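Local coordinates for fervidolysin (Fervidobacterium pennivorans, PDB 1R6V), which degrades keratin into peptides as a subtilisin-like serine protease of the S8 family, allowing its bacterium to grow on native feathers, at residues K570-D578 / R587-L598; D193-H203 / S349-E360. The protein carries 1 engineered substitution. One frame throughout, in Å; residues are numbered along the deposited sequence.

Interaction 1: residues K570-D578 / R587-L598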
loop_
_atom_site.group_PDB
_atom_site.type_symbol
_atom_site.label_atom_id
_atom_site.label_comp_id
_atom_site.label_asym_id
_atom_site.label_seq_id
_atom_site.Cartn_x
_atom_site.Cartn_y
_atom_site.Cartn_z
ATOM N N LYS A 570 -49.925 19.977 7.290
ATOM C CA LYS A 570 -49.931 21.393 6.958
ATOM C C LYS A 570 -48.672 21.741 6.172
ATOM O O LYS A 570 -47.558 21.625 6.688
ATOM C CB LYS A 570 -49.983 22.230 8.241
ATOM C CG LYS A 570 -50.850 23.474 8.146
ATOM C CD LYS A 570 -50.393 24.409 7.044
ATOM C CE LYS A 570 -51.433 25.496 6.798
ATOM N NZ LYS A 570 -51.024 26.424 5.706
ATOM N N ASP A 571 -48.868 22.165 4.927
ATOM C CA ASP A 571 -47.787 22.550 4.028
ATOM C C ASP A 571 -46.609 21.586 4.047
ATOM O O ASP A 571 -45.501 21.952 4.435
ATOM C CB ASP A 571 -47.286 23.960 4.361
ATOM C CG ASP A 571 -48.386 24.999 4.297
ATOM O OD1 ASP A 571 -49.210 24.934 3.360
ATOM O OD2 ASP A 571 -48.416 25.885 5.178
ATOM N N PRO A 572 -46.835 20.333 3.636
ATOM C CA PRO A 572 -45.735 19.366 3.630
ATOM C C PRO A 572 -44.716 19.698 2.535
ATOM O O PRO A 572 -45.076 20.066 1.415
ATOM C CB PRO A 572 -46.451 18.038 3.374
ATOM C CG PRO A 572 -47.595 18.453 2.486
ATOM C CD PRO A 572 -48.093 19.711 3.174
ATOM N N GLN A 573 -43.436 19.584 2.864
ATOM C CA GLN A 573 -42.413 19.857 1.875
ATOM C C GLN A 573 -41.355 18.770 1.864
ATOM O O GLN A 573 -41.022 18.198 2.902
ATOM C CB GLN A 573 -41.730 21.202 2.137
ATOM C CG GLN A 573 -42.646 22.403 2.098
ATOM C CD GLN A 573 -41.874 23.701 2.109
ATOM O OE1 GLN A 573 -41.233 24.058 1.116
ATOM N NE2 GLN A 573 -41.916 24.413 3.237
ATOM N N PHE A 574 -40.858 18.488 0.665
ATOM C CA PHE A 574 -39.794 17.520 0.442
ATOM C C PHE A 574 -38.526 18.342 0.584
ATOM O O PHE A 574 -38.406 19.418 -0.000
ATOM C CB PHE A 574 -39.885 16.944 -0.972
ATOM C CG PHE A 574 -38.648 16.202 -1.416
ATOM C CD1 PHE A 574 -38.037 15.262 -0.587
ATOM C CD2 PHE A 574 -38.124 16.414 -2.685
ATOM C CE1 PHE A 574 -36.923 14.537 -1.016
ATOM C CE2 PHE A 574 -37.008 15.694 -3.125
ATOM C CZ PHE A 574 -36.410 14.754 -2.286
ATOM N N VAL A 575 -37.588 17.834 1.369
ATOM C CA VAL A 575 -36.347 18.542 1.619
ATOM C C VAL A 575 -35.126 17.692 1.364
ATOM O O VAL A 575 -35.087 16.526 1.745
ATOM C CB VAL A 575 -36.278 19.003 3.078
ATOM C CG1 VAL A 575 -35.082 19.932 3.282
ATOM C CG2 VAL A 575 -37.578 19.701 3.456
ATOM N N VAL A 576 -34.132 18.286 0.715
ATOM C CA VAL A 576 -32.871 17.600 0.454
ATOM C C VAL A 576 -31.942 18.206 1.498
ATOM O O VAL A 576 -31.691 19.417 1.506
ATOM C CB VAL A 576 -32.362 17.883 -0.965
ATOM C CG1 VAL A 576 -31.013 17.220 -1.167
ATOM C CG2 VAL A 576 -33.361 17.357 -1.982
ATOM N N VAL A 577 -31.439 17.366 2.388
ATOM C CA VAL A 577 -30.621 17.856 3.482
ATOM C C VAL A 577 -29.248 17.208 3.598
ATOM O O VAL A 577 -29.004 16.126 3.067
ATOM C CB VAL A 577 -31.413 17.687 4.818
ATOM C CG1 VAL A 577 -31.645 16.217 5.112
ATOM C CG2 VAL A 577 -30.704 18.359 5.962
ATOM N N ASP A 578 -28.348 17.906 4.282
ATOM C CA ASP A 578 -27.009 17.400 4.525
ATOM C C ASP A 578 -27.203 16.253 5.524
ATOM O O ASP A 578 -27.994 16.367 6.459
ATOM C CB ASP A 578 -26.153 18.518 5.126
ATOM C CG ASP A 578 -24.841 18.013 5.684
ATOM O OD1 ASP A 578 -24.668 18.083 6.920
ATOM O OD2 ASP A 578 -23.996 17.542 4.888
ATOM N N ARG A 587 -35.732 23.055 -0.602
ATOM C CA ARG A 587 -37.036 22.617 -0.126
ATOM C C ARG A 587 -38.056 22.840 -1.237
ATOM O O ARG A 587 -37.971 23.827 -1.967
ATOM C CB ARG A 587 -37.458 23.408 1.113
ATOM C CG ARG A 587 -36.516 23.301 2.296
ATOM C CD ARG A 587 -37.201 23.817 3.559
ATOM N NE ARG A 587 -36.339 23.764 4.736
ATOM C CZ ARG A 587 -35.338 24.607 4.971
ATOM N NH1 ARG A 587 -35.066 25.577 4.104
ATOM N NH2 ARG A 587 -34.616 24.482 6.080
ATOM N N VAL A 588 -39.008 21.923 -1.372
ATOM C CA VAL A 588 -40.035 22.050 -2.407
ATOM C C VAL A 588 -41.354 21.461 -1.914
ATOM O O VAL A 588 -41.368 20.529 -1.113
ATOM C CB VAL A 588 -39.597 21.332 -3.705
ATOM C CG1 VAL A 588 -39.427 19.843 -3.452
ATOM C CG2 VAL A 588 -40.606 21.580 -4.811
ATOM N N ALA A 589 -42.470 22.011 -2.383
ATOM C CA ALA A 589 -43.767 21.510 -1.959
ATOM C C ALA A 589 -43.871 20.027 -2.248
ATOM O O ALA A 589 -43.463 19.558 -3.309
ATOM C CB ALA A 589 -44.889 22.259 -2.681
ATOM N N TYR A 590 -44.425 19.293 -1.296
ATOM C CA TYR A 590 -44.615 17.864 -1.444
ATOM C C TYR A 590 -45.779 17.629 -2.391
ATOM O O TYR A 590 -46.815 18.293 -2.291
ATOM C CB TYR A 590 -44.945 17.235 -0.095
ATOM C CG TYR A 590 -45.220 15.751 -0.153
ATOM C CD1 TYR A 590 -44.199 14.824 0.064
ATOM C CD2 TYR A 590 -46.506 15.268 -0.408
ATOM C CE1 TYR A 590 -44.446 13.454 0.035
ATOM C CE2 TYR A 590 -46.764 13.899 -0.439
ATOM C CZ TYR A 590 -45.733 12.999 -0.215
ATOM O OH TYR A 590 -45.974 11.646 -0.233
ATOM N N ALA A 591 -45.603 16.688 -3.309
ATOM C CA ALA A 591 -46.652 16.337 -4.256
ATOM C C ALA A 591 -46.636 14.819 -4.431
ATOM O O ALA A 591 -45.646 14.249 -4.877
ATOM C CB ALA A 591 -46.423 17.033 -5.587
ATOM N N ARG A 592 -47.736 14.173 -4.052
ATOM C CA ARG A 592 -47.865 12.728 -4.154
ATOM C C ARG A 592 -47.695 12.267 -5.594
ATOM O O ARG A 592 -48.261 12.859 -6.514
ATOM C CB ARG A 592 -49.239 12.293 -3.630
ATOM C CG ARG A 592 -49.436 10.791 -3.559
ATOM C CD ARG A 592 -50.759 10.401 -2.882
ATOM N NE ARG A 592 -51.857 10.181 -3.822
ATOM C CZ ARG A 592 -52.470 11.137 -4.510
ATOM N NH1 ARG A 592 -52.098 12.403 -4.370
ATOM N NH2 ARG A 592 -53.460 10.829 -5.340
ATOM N N ASN A 593 -46.896 11.218 -5.778
ATOM C CA ASN A 593 -46.641 10.630 -7.092
ATOM C C ASN A 593 -45.866 11.520 -8.056
ATOM O O ASN A 593 -45.740 11.207 -9.240
ATOM C CB ASN A 593 -47.966 10.192 -7.724
ATOM C CG ASN A 593 -48.577 9.008 -7.009
ATOM O OD1 ASN A 593 -49.787 8.780 -7.073
ATOM N ND2 ASN A 593 -47.743 8.238 -6.328
ATOM N N GLN A 594 -45.347 12.627 -7.545
ATOM C CA GLN A 594 -44.564 13.537 -8.363
ATOM C C GLN A 594 -43.106 13.071 -8.318
ATOM O O GLN A 594 -42.587 12.774 -7.249
ATOM C CB GLN A 594 -44.672 14.958 -7.816
ATOM C CG GLN A 594 -43.846 15.966 -8.591
ATOM C CD GLN A 594 -44.181 17.397 -8.222
ATOM O OE1 GLN A 594 -43.326 18.143 -7.741
ATOM N NE2 GLN A 594 -45.434 17.791 -8.452
ATOM N N THR A 595 -42.463 12.979 -9.480
ATOM C CA THR A 595 -41.068 12.550 -9.539
ATOM C C THR A 595 -40.138 13.753 -9.472
ATOM O O THR A 595 -40.183 14.619 -10.347
ATOM C CB THR A 595 -40.754 11.780 -10.849
ATOM O OG1 THR A 595 -41.528 10.575 -10.904
ATOM C CG2 THR A 595 -39.273 11.421 -10.914
ATOM N N TYR A 596 -39.309 13.816 -8.430
ATOM C CA TYR A 596 -38.350 14.911 -8.288
ATOM C C TYR A 596 -37.037 14.425 -8.892
ATOM O O TYR A 596 -36.548 13.358 -8.530
ATOM C CB TYR A 596 -38.118 15.267 -6.817
ATOM C CG TYR A 596 -39.360 15.702 -6.079
ATOM C CD1 TYR A 596 -40.143 14.779 -5.389
ATOM C CD2 TYR A 596 -39.755 17.038 -6.079
ATOM C CE1 TYR A 596 -41.298 15.182 -4.713
ATOM C CE2 TYR A 596 -40.904 17.450 -5.409
ATOM C CZ TYR A 596 -41.669 16.516 -4.731
ATOM O OH TYR A 596 -42.820 16.918 -4.091
ATOM N N ASP A 597 -36.477 15.200 -9.814
ATOM C CA ASP A 597 -35.222 14.818 -10.462
ATOM C C ASP A 597 -34.082 15.570 -9.797
ATOM O O ASP A 597 -33.991 16.792 -9.883
ATOM C CB ASP A 597 -35.282 15.135 -11.963
ATOM C CG ASP A 597 -34.069 14.613 -12.730
ATOM O OD1 ASP A 597 -33.293 13.814 -12.173
ATOM O OD2 ASP A 597 -33.902 14.999 -13.905
ATOM N N LEU A 598 -33.220 14.825 -9.116
ATOM C CA LEU A 598 -32.088 15.405 -8.412
ATOM C C LEU A 598 -30.775 15.106 -9.134
ATOM O O LEU A 598 -29.701 15.354 -8.592
ATOM C CB LEU A 598 -32.030 14.829 -6.994
ATOM C CG LEU A 598 -33.285 15.095 -6.159
ATOM C CD1 LEU A 598 -33.170 14.408 -4.813
ATOM C CD2 LEU A 598 -33.464 16.595 -5.980
#
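P572 opens the contact by packing its CB on CB of Y590, 3.9 Å away, the two side chains crossing at about a right angle. Proline has no N-H to offer, but its carbonyl O accepts from Y590 N at 2.9 Å. Q573 pairs with A589 as an antiparallel non-hydrogen-bonded pair, and its extended chain carries OE1 to within 3.8 Å of R587 CB, a polar end suited to a partly exposed site.

F574 N donates to V588 O at 2.8 Å and V588 N to F574 O at 2.9 Å, making theirs a hydrogen-bonded pair. F574 CG stands anti to the backbone N (chi1 166°), which brings the CD2 corner of the ring over Y596, 3.6 Å above its centre. The planes are 42° apart, an oblique pairing, while V588 CG1 and L598 CD1 close on the phenylalanine edge. A broad aromatic suits the site because it touches V588 in its hairpin partner and both Y596 and L598 beyond. Y596 is held by its own OH, which donates to A589 O in the carbonyl plane at 2.8 Å.

V575, on the other face, lies alongside the aliphatic part of R587, whose NH2 goes on to bond the carbonyls of L6 and L9, in what is assigned as the propeptide. V576 then meets L598 tip to tip through its CG2, 4.1 Å from L598 CD2.

Strands 573-577 and 584-589 form a hairpin of the second beta-sandwich domain. Strand 604-610 flanks 573-577 on its other edge, and 595-597 joins 558-562 in the facing sheet, whose F562 meets F574 edge-to-face.

Interaction 2: residues D193-H203 / S349-E360. Engineered in segment 193-203: A200 (natural residue His).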
loop_
_atom_site.group_PDB
_atom_site.type_symbol
_atom_site.label_atom_id
_atom_site.label_comp_id
_atom_site.label_asym_id
_atom_site.label_seq_id
_atom_site.Cartn_x
_atom_site.Cartn_y
_atom_site.Cartn_z
ATOM N N ASP A 193 25.001 -5.216 16.776
ATOM C CA ASP A 193 24.040 -6.285 16.517
ATOM C C ASP A 193 22.623 -5.751 16.760
ATOM O O ASP A 193 22.269 -5.409 17.897
ATOM C CB ASP A 193 24.349 -7.462 17.453
ATOM C CG ASP A 193 23.328 -8.583 17.359
ATOM O OD1 ASP A 193 22.520 -8.595 16.405
ATOM O OD2 ASP A 193 23.341 -9.467 18.241
ATOM N N SER A 194 21.819 -5.655 15.698
ATOM C CA SER A 194 20.443 -5.171 15.839
ATOM C C SER A 194 19.463 -6.241 15.379
ATOM O O SER A 194 18.327 -5.934 15.050
ATOM C CB SER A 194 20.229 -3.880 15.026
ATOM O OG SER A 194 20.523 -4.078 13.653
ATOM N N SER A 195 19.892 -7.500 15.423
ATOM C CA SER A 195 19.070 -8.615 14.960
ATOM C C SER A 195 17.884 -8.999 15.864
ATOM O O SER A 195 17.618 -10.174 16.104
ATOM C CB SER A 195 19.977 -9.836 14.678
ATOM O OG SER A 195 20.681 -10.281 15.831
ATOM N N TYR A 196 17.157 -7.996 16.341
ATOM C CA TYR A 196 16.008 -8.224 17.210
ATOM C C TYR A 196 14.917 -9.154 16.667
ATOM O O TYR A 196 14.290 -9.888 17.437
ATOM C CB TYR A 196 15.371 -6.881 17.573
ATOM C CG TYR A 196 16.283 -5.961 18.344
ATOM C CD1 TYR A 196 16.615 -6.235 19.667
ATOM C CD2 TYR A 196 16.847 -4.838 17.743
ATOM C CE1 TYR A 196 17.484 -5.417 20.371
ATOM C CE2 TYR A 196 17.722 -4.018 18.439
ATOM C CZ TYR A 196 18.035 -4.318 19.754
ATOM O OH TYR A 196 18.908 -3.524 20.449
ATOM N N GLY A 197 14.692 -9.136 15.355
ATOM C CA GLY A 197 13.633 -9.951 14.776
ATOM C C GLY A 197 14.017 -11.325 14.254
ATOM O O GLY A 197 13.167 -12.061 13.754
ATOM N N GLY A 198 15.290 -11.673 14.354
ATOM C CA GLY A 198 15.705 -12.976 13.868
ATOM C C GLY A 198 16.897 -12.860 12.942
ATOM O O GLY A 198 17.551 -11.818 12.893
ATOM N N SER A 199 17.135 -13.909 12.162
ATOM C CA SER A 199 18.296 -13.982 11.277
ATOM C C SER A 199 18.187 -13.446 9.852
ATOM O O SER A 199 19.212 -13.191 9.228
ATOM C CB SER A 199 18.748 -15.442 11.197
ATOM O OG SER A 199 17.748 -16.216 10.542
ATOM N N ALA A 200 16.971 -13.265 9.343
ATOM C CA ALA A 200 16.778 -12.820 7.962
ATOM C C ALA A 200 17.552 -11.595 7.513
ATOM O O ALA A 200 18.241 -11.644 6.502
ATOM C CB ALA A 200 15.303 -12.612 7.682
ATOM N N GLY A 201 17.437 -10.503 8.258
ATOM C CA GLY A 201 18.130 -9.274 7.867
ATOM C C GLY A 201 19.635 -9.407 7.700
ATOM O O GLY A 201 20.259 -8.769 6.848
ATOM N N THR A 202 20.248 -10.236 8.536
ATOM C CA THR A 202 21.697 -10.443 8.445
ATOM C C THR A 202 22.051 -11.220 7.181
ATOM O O THR A 202 23.063 -10.946 6.534
ATOM C CB THR A 202 22.208 -11.233 9.655
ATOM O OG1 THR A 202 21.878 -10.516 10.848
ATOM C CG2 THR A 202 23.719 -11.413 9.598
ATOM N N HIS A 203 21.219 -12.204 6.844
ATOM C CA HIS A 203 21.437 -12.997 5.636
ATOM C C HIS A 203 21.322 -12.038 4.436
ATOM O O HIS A 203 22.143 -12.057 3.517
ATOM C CB HIS A 203 20.403 -14.133 5.578
ATOM C CG HIS A 203 20.777 -15.251 4.659
ATOM N ND1 HIS A 203 20.478 -15.240 3.314
ATOM C CD2 HIS A 203 21.443 -16.412 4.887
ATOM C CE1 HIS A 203 20.939 -16.343 2.753
ATOM N NE2 HIS A 203 21.531 -17.074 3.686
ATOM N N SER A 349 24.916 -17.245 2.948
ATOM C CA SER A 349 25.172 -15.908 3.470
ATOM C C SER A 349 25.356 -15.906 4.980
ATOM O O SER A 349 25.258 -16.941 5.645
ATOM C CB SER A 349 24.048 -14.952 3.098
ATOM O OG SER A 349 24.462 -13.601 3.360
ATOM N N THR A 350 25.624 -14.714 5.497
ATOM C CA THR A 350 25.847 -14.470 6.913
ATOM C C THR A 350 24.580 -14.591 7.768
ATOM O O THR A 350 23.509 -14.159 7.353
ATOM C CB THR A 350 26.407 -13.038 7.107
ATOM O OG1 THR A 350 25.625 -12.113 6.334
ATOM C CG2 THR A 350 27.847 -12.945 6.627
ATOM N N VAL A 351 24.691 -15.219 8.941
ATOM C CA VAL A 351 23.559 -15.272 9.862
ATOM C C VAL A 351 24.136 -14.859 11.213
ATOM O O VAL A 351 25.350 -14.938 11.429
ATOM C CB VAL A 351 22.857 -16.674 9.966
ATOM C CG1 VAL A 351 22.247 -17.051 8.616
ATOM C CG2 VAL A 351 23.820 -17.748 10.473
ATOM N N PRO A 352 23.285 -14.379 12.126
ATOM C CA PRO A 352 23.787 -13.960 13.440
ATOM C C PRO A 352 24.504 -15.092 14.165
ATOM O O PRO A 352 24.135 -16.255 14.025
ATOM C CB PRO A 352 22.523 -13.504 14.168
ATOM C CG PRO A 352 21.423 -14.244 13.460
ATOM C CD PRO A 352 21.830 -14.182 12.031
ATOM N N GLY A 353 25.534 -14.743 14.927
ATOM C CA GLY A 353 26.285 -15.751 15.662
ATOM C C GLY A 353 25.493 -16.409 16.786
ATOM O O GLY A 353 24.454 -15.908 17.197
ATOM N N GLU A 354 26.006 -17.522 17.303
ATOM C CA GLU A 354 25.335 -18.269 18.364
ATOM C C GLU A 354 24.871 -17.441 19.553
ATOM O O GLU A 354 23.798 -17.695 20.095
ATOM C CB GLU A 354 26.238 -19.395 18.855
ATOM C CG GLU A 354 26.493 -20.459 17.803
ATOM C CD GLU A 354 27.139 -21.697 18.388
ATOM O OE1 GLU A 354 26.802 -22.047 19.538
ATOM O OE2 GLU A 354 27.966 -22.327 17.698
ATOM N N ASP A 355 25.667 -16.460 19.958
ATOM C CA ASP A 355 25.297 -15.621 21.096
ATOM C C ASP A 355 24.758 -14.258 20.684
ATOM O O ASP A 355 24.721 -13.322 21.489
ATOM C CB ASP A 355 26.495 -15.436 22.035
ATOM C CG ASP A 355 26.967 -16.746 22.640
ATOM O OD1 ASP A 355 26.114 -17.617 22.929
ATOM O OD2 ASP A 355 28.186 -16.908 22.842
ATOM N N SER A 356 24.342 -14.140 19.426
ATOM C CA SER A 356 23.787 -12.884 18.941
ATOM C C SER A 356 22.287 -12.851 19.226
ATOM O O SER A 356 21.673 -13.890 19.451
ATOM C CB SER A 356 24.068 -12.712 17.441
ATOM O OG SER A 356 25.456 -12.466 17.228
ATOM N N ILE A 357 21.701 -11.656 19.228
ATOM C CA ILE A 357 20.275 -11.492 19.526
ATOM C C ILE A 357 19.364 -12.331 18.642
ATOM O O ILE A 357 18.494 -13.048 19.132
ATOM C CB ILE A 357 19.840 -10.008 19.385
ATOM C CG1 ILE A 357 20.702 -9.124 20.294
ATOM C CG2 ILE A 357 18.352 -9.857 19.745
ATOM C CD1 ILE A 357 20.529 -7.618 20.053
ATOM N N GLY A 358 19.573 -12.240 17.332
ATOM C CA GLY A 358 18.731 -12.975 16.404
ATOM C C GLY A 358 19.173 -14.349 15.933
ATOM O O GLY A 358 18.762 -14.784 14.858
ATOM N N TYR A 359 19.997 -15.050 16.710
ATOM C CA TYR A 359 20.421 -16.394 16.310
ATOM C C TYR A 359 19.253 -17.360 16.033
ATOM O O TYR A 359 18.330 -17.486 16.844
ATOM C CB TYR A 359 21.309 -17.019 17.394
ATOM C CG TYR A 359 21.878 -18.364 16.995
ATOM C CD1 TYR A 359 22.840 -18.461 15.983
ATOM C CD2 TYR A 359 21.456 -19.540 17.621
ATOM C CE1 TYR A 359 23.370 -19.694 15.606
ATOM C CE2 TYR A 359 21.975 -20.784 17.251
ATOM C CZ TYR A 359 22.931 -20.852 16.244
ATOM O OH TYR A 359 23.443 -22.072 15.860
ATOM N N GLU A 360 19.308 -18.047 14.893
ATOM C CA GLU A 360 18.287 -19.025 14.511
ATOM C C GLU A 360 18.948 -20.262 13.915
ATOM O O GLU A 360 18.372 -20.942 13.052
ATOM C CB GLU A 360 17.316 -18.441 13.488
ATOM C CG GLU A 360 16.491 -17.282 14.005
ATOM C CD GLU A 360 15.329 -16.987 13.093
ATOM O OE1 GLU A 360 14.546 -17.929 12.818
ATOM O OE2 GLU A 360 15.190 -15.826 12.652
HETATM O O HOH W 1 14.213 -14.210 10.510
#
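D193 holds its CG anti to the backbone N (chi1 175°), presenting OD2 to I357, while S195 tucks OG between its own N and carbonyl carbon (chi1 61°). I357 N donates to the syn lone pair of D193 OD2 at 2.9 Å, and G358 N reaches S195 OG at 2.7 Å. That hydroxyl donates to D193 OD1, which also accepts from S195 N in an Asx turn. A short carboxylate suits the site because its two oxygens serve both segments; an alanine here would probably leave I357 N without its acceptor and S195 OG freer to turn.

I357 sets CD1 against Y196 CE1. G198 must be glycine: at its phi of 129° a CB would jam against the preceding carbonyl O, and at G358 one would strike the carbonyl O atoms of S195 and G198. E360 takes S199 N on OE2 at 2.8 Å, from the anti side, and a water links the same oxygen to the N of A200, the engineered alanine that replaces the charge-relay histidine. P352 CD presses tightly on S199 CB, 3.4 Å apart.

T350 OG1 donates to T202 O at 2.8 Å, and S349 OG to H203 O in the carbonyl plane. S349 CB sits 3.3 Å over the centre of the H203 ring as a CH-pi contact, with V351 CG1 at the ring edge.

Within the subtilisin-like catalytic domain, helix 200-209, which bears A200, and its leading loop thus join strand 347-350 and the following loop, T350 lying near D171 of the calcium site. Beside that strand, 374-378 stacks Y377 on H203 and accepts H203 NE2 at D375 O.

In the fold
From the N terminus, the chain passes through the propeptide before entering the catalytic domain, where interaction 2 forms first. Its segments, 193-203 and 349-360, are separated by 145 residues, so the contact closes a long loop that includes much of the central mixed sheet and brings helix 200-209 to strand 347-350. The chain then runs through the first beta-sandwich domain before interaction 1 closes a short hairpin loop in the second. The two loops are in series, neither nesting nor crossing. Their centres lie about 70 Å apart, on opposite sides of the chain's centre: one ties a helix of the catalytic domain to an edge strand, the other pairs strands in the second sandwich.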